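Local structure of peptidase M14, carboxypeptidase A (Thermoplasmatales archaeon SCGC AB-540-F20, 4XED) at residues Y26-T31 / Y74-K79; Y41-W44 / F48-E51. The protein is the calcium-binding PKD domain of a putative M14 carboxypeptidase, and probably serves binding rather than the peptide-bond cleavage expected of the parent enzyme. One frame throughout, in Å; residues are numbered along the deposited sequence.

Interaction 1 of 2, residues Y26-T31 / Y74-K79. With EDO (1,2-ethanediol), chain C.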
loop_
_atom_site.group_PDB
_atom_site.type_symbol
_atom_site.label_atom_id
_atom_site.label_comp_id
_atom_site.label_asym_id
_atom_site.label_seq_id
_atom_site.Cartn_x
_atom_site.Cartn_y
_atom_site.Cartn_z
ATOM N N TYR A 26 4.765 4.336 6.096
ATOM C CA TYR A 26 4.032 4.586 4.853
ATOM C C TYR A 26 2.535 4.696 5.141
ATOM O O TYR A 26 1.970 3.880 5.856
ATOM C CB TYR A 26 4.386 3.487 3.800
ATOM C CG TYR A 26 5.847 3.628 3.468
ATOM C CD1 TYR A 26 6.277 4.479 2.468
ATOM C CD2 TYR A 26 6.811 3.002 4.238
ATOM C CE1 TYR A 26 7.616 4.734 2.265
ATOM C CE2 TYR A 26 8.185 3.220 4.019
ATOM C CZ TYR A 26 8.567 4.096 3.056
ATOM O OH TYR A 26 9.929 4.314 2.871
ATOM N N THR A 27 1.943 5.714 4.538
ATOM C CA THR A 27 0.530 6.009 4.691
ATOM C C THR A 27 -0.202 5.554 3.433
ATOM O O THR A 27 0.186 5.931 2.317
ATOM C CB THR A 27 0.324 7.509 4.904
ATOM O OG1 THR A 27 1.019 7.916 6.080
ATOM C CG2 THR A 27 -1.150 7.829 5.020
ATOM N N PHE A 28 -1.251 4.741 3.618
ATOM C CA PHE A 28 -2.019 4.161 2.516
ATOM C C PHE A 28 -3.455 4.619 2.654
ATOM O O PHE A 28 -4.030 4.556 3.762
ATOM C CB PHE A 28 -1.991 2.629 2.564
ATOM C CG PHE A 28 -0.610 2.037 2.423
ATOM C CD1 PHE A 28 0.233 1.912 3.515
ATOM C CD2 PHE A 28 -0.142 1.577 1.206
ATOM C CE1 PHE A 28 1.506 1.384 3.403
ATOM C CE2 PHE A 28 1.136 1.052 1.089
ATOM C CZ PHE A 28 1.942 0.954 2.208
ATOM N N VAL A 29 -4.070 5.013 1.548
ATOM C CA VAL A 29 -5.506 5.280 1.606
ATOM C C VAL A 29 -6.158 5.228 0.243
ATOM O O VAL A 29 -5.567 5.617 -0.768
ATOM C CB VAL A 29 -5.813 6.661 2.252
ATOM C CG1 VAL A 29 -5.217 7.789 1.436
ATOM C CG2 VAL A 29 -7.324 6.881 2.480
ATOM N N THR A 30 -7.381 4.712 0.217
ATOM C CA THR A 30 -8.224 4.861 -0.933
ATOM C C THR A 30 -9.670 4.971 -0.470
ATOM O O THR A 30 -9.956 4.843 0.723
ATOM C CB THR A 30 -8.031 3.710 -1.928
ATOM O OG1 THR A 30 -8.546 4.142 -3.185
ATOM C CG2 THR A 30 -8.742 2.428 -1.494
ATOM N N THR A 31 -10.551 5.224 -1.425
ATOM C CA THR A 31 -11.988 5.172 -1.207
ATOM C C THR A 31 -12.616 4.197 -2.190
ATOM O O THR A 31 -12.100 3.934 -3.267
ATOM C CB THR A 31 -12.651 6.563 -1.395
ATOM O OG1 THR A 31 -12.497 7.013 -2.738
ATOM C CG2 THR A 31 -12.031 7.602 -0.504
ATOM N N TYR A 74 13.242 0.081 -4.502
ATOM C CA TYR A 74 12.105 -0.786 -4.222
ATOM C C TYR A 74 10.808 -0.121 -4.664
ATOM O O TYR A 74 10.523 1.024 -4.293
ATOM C CB TYR A 74 12.082 -1.098 -2.717
ATOM C CG TYR A 74 13.336 -1.839 -2.272
ATOM C CD1 TYR A 74 13.426 -3.207 -2.469
ATOM C CD2 TYR A 74 14.394 -1.194 -1.638
ATOM C CE1 TYR A 74 14.544 -3.899 -2.090
ATOM C CE2 TYR A 74 15.505 -1.888 -1.241
ATOM C CZ TYR A 74 15.560 -3.243 -1.470
ATOM O OH TYR A 74 16.641 -3.996 -1.095
ATOM N N VAL A 75 10.004 -0.865 -5.400
ATOM C CA VAL A 75 8.720 -0.346 -5.845
ATOM C C VAL A 75 7.642 -0.823 -4.885
ATOM O O VAL A 75 7.238 -1.991 -4.907
ATOM C CB VAL A 75 8.404 -0.772 -7.270
ATOM C CG1 VAL A 75 7.149 -0.101 -7.714
ATOM C CG2 VAL A 75 9.557 -0.414 -8.193
ATOM N N VAL A 76 7.220 0.073 -3.993
ATOM C CA VAL A 76 6.142 -0.233 -3.073
ATOM C C VAL A 76 4.833 -0.066 -3.865
ATOM O O VAL A 76 4.646 0.954 -4.543
ATOM C CB VAL A 76 6.155 0.713 -1.875
ATOM C CG1 VAL A 76 4.974 0.480 -0.972
ATOM C CG2 VAL A 76 7.471 0.579 -1.122
ATOM N N ARG A 77 3.949 -1.054 -3.808
ATOM C CA ARG A 77 2.686 -0.975 -4.537
ATOM C C ARG A 77 1.550 -1.370 -3.619
ATOM O O ARG A 77 1.710 -2.218 -2.722
ATOM C CB ARG A 77 2.691 -1.881 -5.778
ATOM C CG ARG A 77 3.863 -1.637 -6.705
ATOM C CD ARG A 77 3.538 -2.153 -8.100
ATOM N NE ARG A 77 3.264 -3.579 -8.117
ATOM C CZ ARG A 77 2.769 -4.232 -9.157
ATOM N NH1 ARG A 77 2.507 -3.604 -10.300
ATOM N NH2 ARG A 77 2.574 -5.523 -9.070
ATOM N N ALA A 78 0.385 -0.762 -3.852
ATOM C CA ALA A 78 -0.805 -1.118 -3.108
ATOM C C ALA A 78 -2.014 -1.121 -4.010
ATOM O O ALA A 78 -2.218 -0.218 -4.805
ATOM C CB ALA A 78 -1.021 -0.171 -1.947
ATOM N N LYS A 79 -2.831 -2.162 -3.865
ATOM C CA LYS A 79 -4.162 -2.236 -4.499
ATOM C C LYS A 79 -5.191 -2.547 -3.410
ATOM O O LYS A 79 -4.816 -2.913 -2.287
ATOM C CB LYS A 79 -4.195 -3.248 -5.643
ATOM C CG LYS A 79 -3.963 -4.673 -5.214
ATOM C CD LYS A 79 -4.059 -5.662 -6.381
ATOM C CE LYS A 79 -3.543 -7.053 -5.949
ATOM N NZ LYS A 79 -3.824 -8.088 -7.015
HETATM C C1 EDO C . -1.767 -10.929 -6.000
HETATM O O1 EDO C . -3.129 -10.543 -5.903
HETATM C C2 EDO C . -0.996 -9.776 -6.619
HETATM O O2 EDO C . 0.197 -10.283 -7.234
#
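Phe28 and Ala78 mark the closest approach of the two backbones, with Phe28 CA and Ala78 CA 7.8 Å apart. Segments 26-31 and 74-79 run in broadly the same direction, but they lie on strands 24-29 and 72-82, which belong to different sheets of a beta sandwich, and no hydrogen bond joins them. The gap is filled by side chains. With CG of Phe28 set anti to its carbonyl carbon (chi1 -62°), the ring reaches across to segment 74-79 and meets it at an edge. Phe28 CD2 lies 3.7 Å from Ala78 CB, and farther along the same edge Phe28 CE2 comes to 4.4 Å from Val76 CG1. A flat ring turned edge-on to a single methyl and one valine branch suits this spacing; Val12 also packs against both Phe28 and Ala78. Lys79, the next residue, points out of the sandwich. Its extended chain lets Lys79 NZ hydrogen-bond to O1 of an ethanediol molecule, probably from the crystallisation liquor, at 2.8 Å; NZ also forms a salt bridge with Glu87, and Lys79 makes a cation-pi contact with the Tyr41 ring. A leucine in place of Lys79 would probably leave the Glu87 carboxylate without its mate and cost the Tyr41 ring its cation. Between the two segments themselves the methyls of Ala78 and Val76 offer the Phe28 edge only van der Waals contact, so the fit depends on shape.

Interaction 2 of 2, residues Y41-W44 / F48-E51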
loop_
_atom_site.group_PDB
_atom_site.type_symbol
_atom_site.label_atom_id
_atom_site.label_comp_id
_atom_site.label_asym_id
_atom_site.label_seq_id
_atom_site.Cartn_x
_atom_site.Cartn_y
_atom_site.Cartn_z
ATOM N N TYR A 41 -3.783 -4.948 -0.537
ATOM C CA TYR A 41 -2.690 -5.863 -0.881
ATOM C C TYR A 41 -1.501 -4.958 -1.150
ATOM O O TYR A 41 -1.537 -4.136 -2.059
ATOM C CB TYR A 41 -3.032 -6.740 -2.089
ATOM C CG TYR A 41 -2.025 -7.809 -2.360
ATOM C CD1 TYR A 41 -0.774 -7.502 -2.884
ATOM C CD2 TYR A 41 -2.322 -9.152 -2.121
ATOM C CE1 TYR A 41 0.140 -8.464 -3.145
ATOM C CE2 TYR A 41 -1.383 -10.152 -2.389
ATOM C CZ TYR A 41 -0.144 -9.787 -2.899
ATOM O OH TYR A 41 0.823 -10.723 -3.205
ATOM N N ILE A 42 -0.476 -5.062 -0.306
ATOM C CA ILE A 42 0.720 -4.231 -0.381
ATOM C C ILE A 42 1.920 -5.113 -0.739
ATOM O O ILE A 42 2.146 -6.159 -0.115
ATOM C CB ILE A 42 0.967 -3.531 0.958
ATOM C CG1 ILE A 42 -0.225 -2.616 1.302
ATOM C CG2 ILE A 42 2.305 -2.791 0.973
ATOM C CD1 ILE A 42 -0.208 -2.138 2.726
ATOM N N GLU A 43 2.711 -4.649 -1.707
ATOM C CA GLU A 43 4.036 -5.191 -2.025
ATOM C C GLU A 43 5.073 -4.191 -1.549
ATOM O O GLU A 43 5.001 -3.011 -1.891
ATOM C CB GLU A 43 4.209 -5.366 -3.528
ATOM C CG GLU A 43 3.316 -6.383 -4.152
ATOM C CD GLU A 43 3.451 -6.428 -5.659
ATOM O OE1 GLU A 43 4.039 -5.493 -6.262
ATOM O OE2 GLU A 43 2.977 -7.415 -6.252
ATOM N N TRP A 44 6.025 -4.622 -0.736
ATOM C CA TRP A 44 7.088 -3.729 -0.297
ATOM C C TRP A 44 8.256 -3.642 -1.305
ATOM O O TRP A 44 9.210 -2.882 -1.109
ATOM C CB TRP A 44 7.624 -4.158 1.074
ATOM C CG TRP A 44 6.607 -4.006 2.175
ATOM C CD1 TRP A 44 5.992 -4.994 2.865
ATOM C CD2 TRP A 44 6.098 -2.777 2.704
ATOM N NE1 TRP A 44 5.122 -4.474 3.791
ATOM C CE2 TRP A 44 5.167 -3.108 3.713
ATOM C CE3 TRP A 44 6.332 -1.414 2.425
ATOM C CZ2 TRP A 44 4.507 -2.128 4.471
ATOM C CZ3 TRP A 44 5.664 -0.449 3.154
ATOM C CH2 TRP A 44 4.758 -0.813 4.158
ATOM N N PHE A 48 8.363 -9.119 0.269
ATOM C CA PHE A 48 7.420 -9.123 1.387
ATOM C C PHE A 48 6.132 -8.416 0.976
ATOM O O PHE A 48 6.123 -7.486 0.148
ATOM C CB PHE A 48 8.064 -8.463 2.629
ATOM C CG PHE A 48 9.228 -9.223 3.165
ATOM C CD1 PHE A 48 9.029 -10.462 3.765
ATOM C CD2 PHE A 48 10.529 -8.735 3.049
ATOM C CE1 PHE A 48 10.104 -11.190 4.257
ATOM C CE2 PHE A 48 11.611 -9.471 3.526
ATOM C CZ PHE A 48 11.388 -10.688 4.139
ATOM N N THR A 49 5.038 -8.906 1.530
ATOM C CA THR A 49 3.700 -8.418 1.201
ATOM C C THR A 49 2.808 -8.336 2.433
ATOM O O THR A 49 3.083 -9.004 3.446
ATOM C CB THR A 49 2.999 -9.372 0.192
ATOM O OG1 THR A 49 2.977 -10.701 0.745
ATOM C CG2 THR A 49 3.708 -9.385 -1.155
ATOM N N GLU A 50 1.743 -7.551 2.327
ATOM C CA GLU A 50 0.622 -7.582 3.246
ATOM C C GLU A 50 -0.564 -8.027 2.400
ATOM O O GLU A 50 -0.994 -7.304 1.511
ATOM C CB GLU A 50 0.403 -6.201 3.866
ATOM C CG GLU A 50 1.639 -5.491 4.436
ATOM C CD GLU A 50 2.346 -6.243 5.549
ATOM O OE1 GLU A 50 1.688 -7.006 6.296
ATOM O OE2 GLU A 50 3.577 -6.035 5.680
ATOM N N GLU A 51 -1.059 -9.240 2.637
ATOM C CA GLU A 51 -2.001 -9.857 1.696
ATOM C C GLU A 51 -3.443 -9.693 2.137
ATOM O O GLU A 51 -3.989 -10.455 2.934
ATOM C CB GLU A 51 -1.635 -11.319 1.420
ATOM C CG GLU A 51 -0.215 -11.346 0.872
ATOM C CD GLU A 51 0.213 -12.639 0.205
ATOM O OE1 GLU A 51 -0.567 -13.622 0.195
ATOM O OE2 GLU A 51 1.359 -12.656 -0.310
#
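Ile42 and Glu50 face each other as the hydrogen-bonded pair of a beta hairpin, whose strands 38-43 and 49-56 form one side of the four-stranded sheet of the PKD domain. The axes of 41-43 and 49-51 approach to 4.6 Å and run antiparallel at 170°. Backbone bonds set the register: Ile42 N gives to Glu50 O at 2.9 Å, Glu50 N returns the bond to Ile42 O, and near the turn Trp44 N reaches Phe48 O. Glu43 and Thr49 form the neighbouring non-hydrogen-bonded pair, where the Glu43 carboxylate turns to a salt bridge with Arg77 of the neighbouring strand 72-82.

Apolar contacts lie on both faces. Across the hairpin Trp44 CD1 rests on Phe48 CB at 4.0 Å. Within 41-44, Ile42 CG2 sits 4.0 Å above the plane of the Trp44 ring, over its centre, and His66 also stacks on this indole. Tyr41, its CG turned anti to N (chi1 -172°), runs alongside Glu51, ring and carboxylate planes only 24° apart. Here Tyr41 CE2 touches Glu51 CG at 3.7 Å, the methylenes of the glutamate serving as an apolar flank, while Trp52 meets the tyrosine edge-to-face.

Thr49 OG1 donates a hydrogen bond to Glu51 OE2 at 2.7 Å, tying the acid back to its own strand. Glu50 bends at chi2, which swings its carboxylate toward the indole N-H. Trp44 NE1 meets Glu50 OE2 at 2.9 Å, nearly straight and in the plane of the indole, using the anti lone pair of that oxygen.

Overall arrangement
Strand 72-82 connects the two contacts: it packs on strand 24-29 in interaction 1 and is the sheet neighbour of strand 38-43 in interaction 2. Interaction 1 lies buried near the centre of the chain and joins the two sheets; interaction 2 lies farther out, partly buried, within one sheet. The chemistry follows. Where segments 26-31 and 74-79 meet, the touching surfaces are apolar, whereas the hairpin has backbone bonds and carboxylates that can reach solvent. Direct ties between the contacts include a probable hydrogen bond between Tyr41 N and Lys79 O, beside the Arg77 salt bridge. Farther along strand 72-82, Asp82 helps bind the calcium ion.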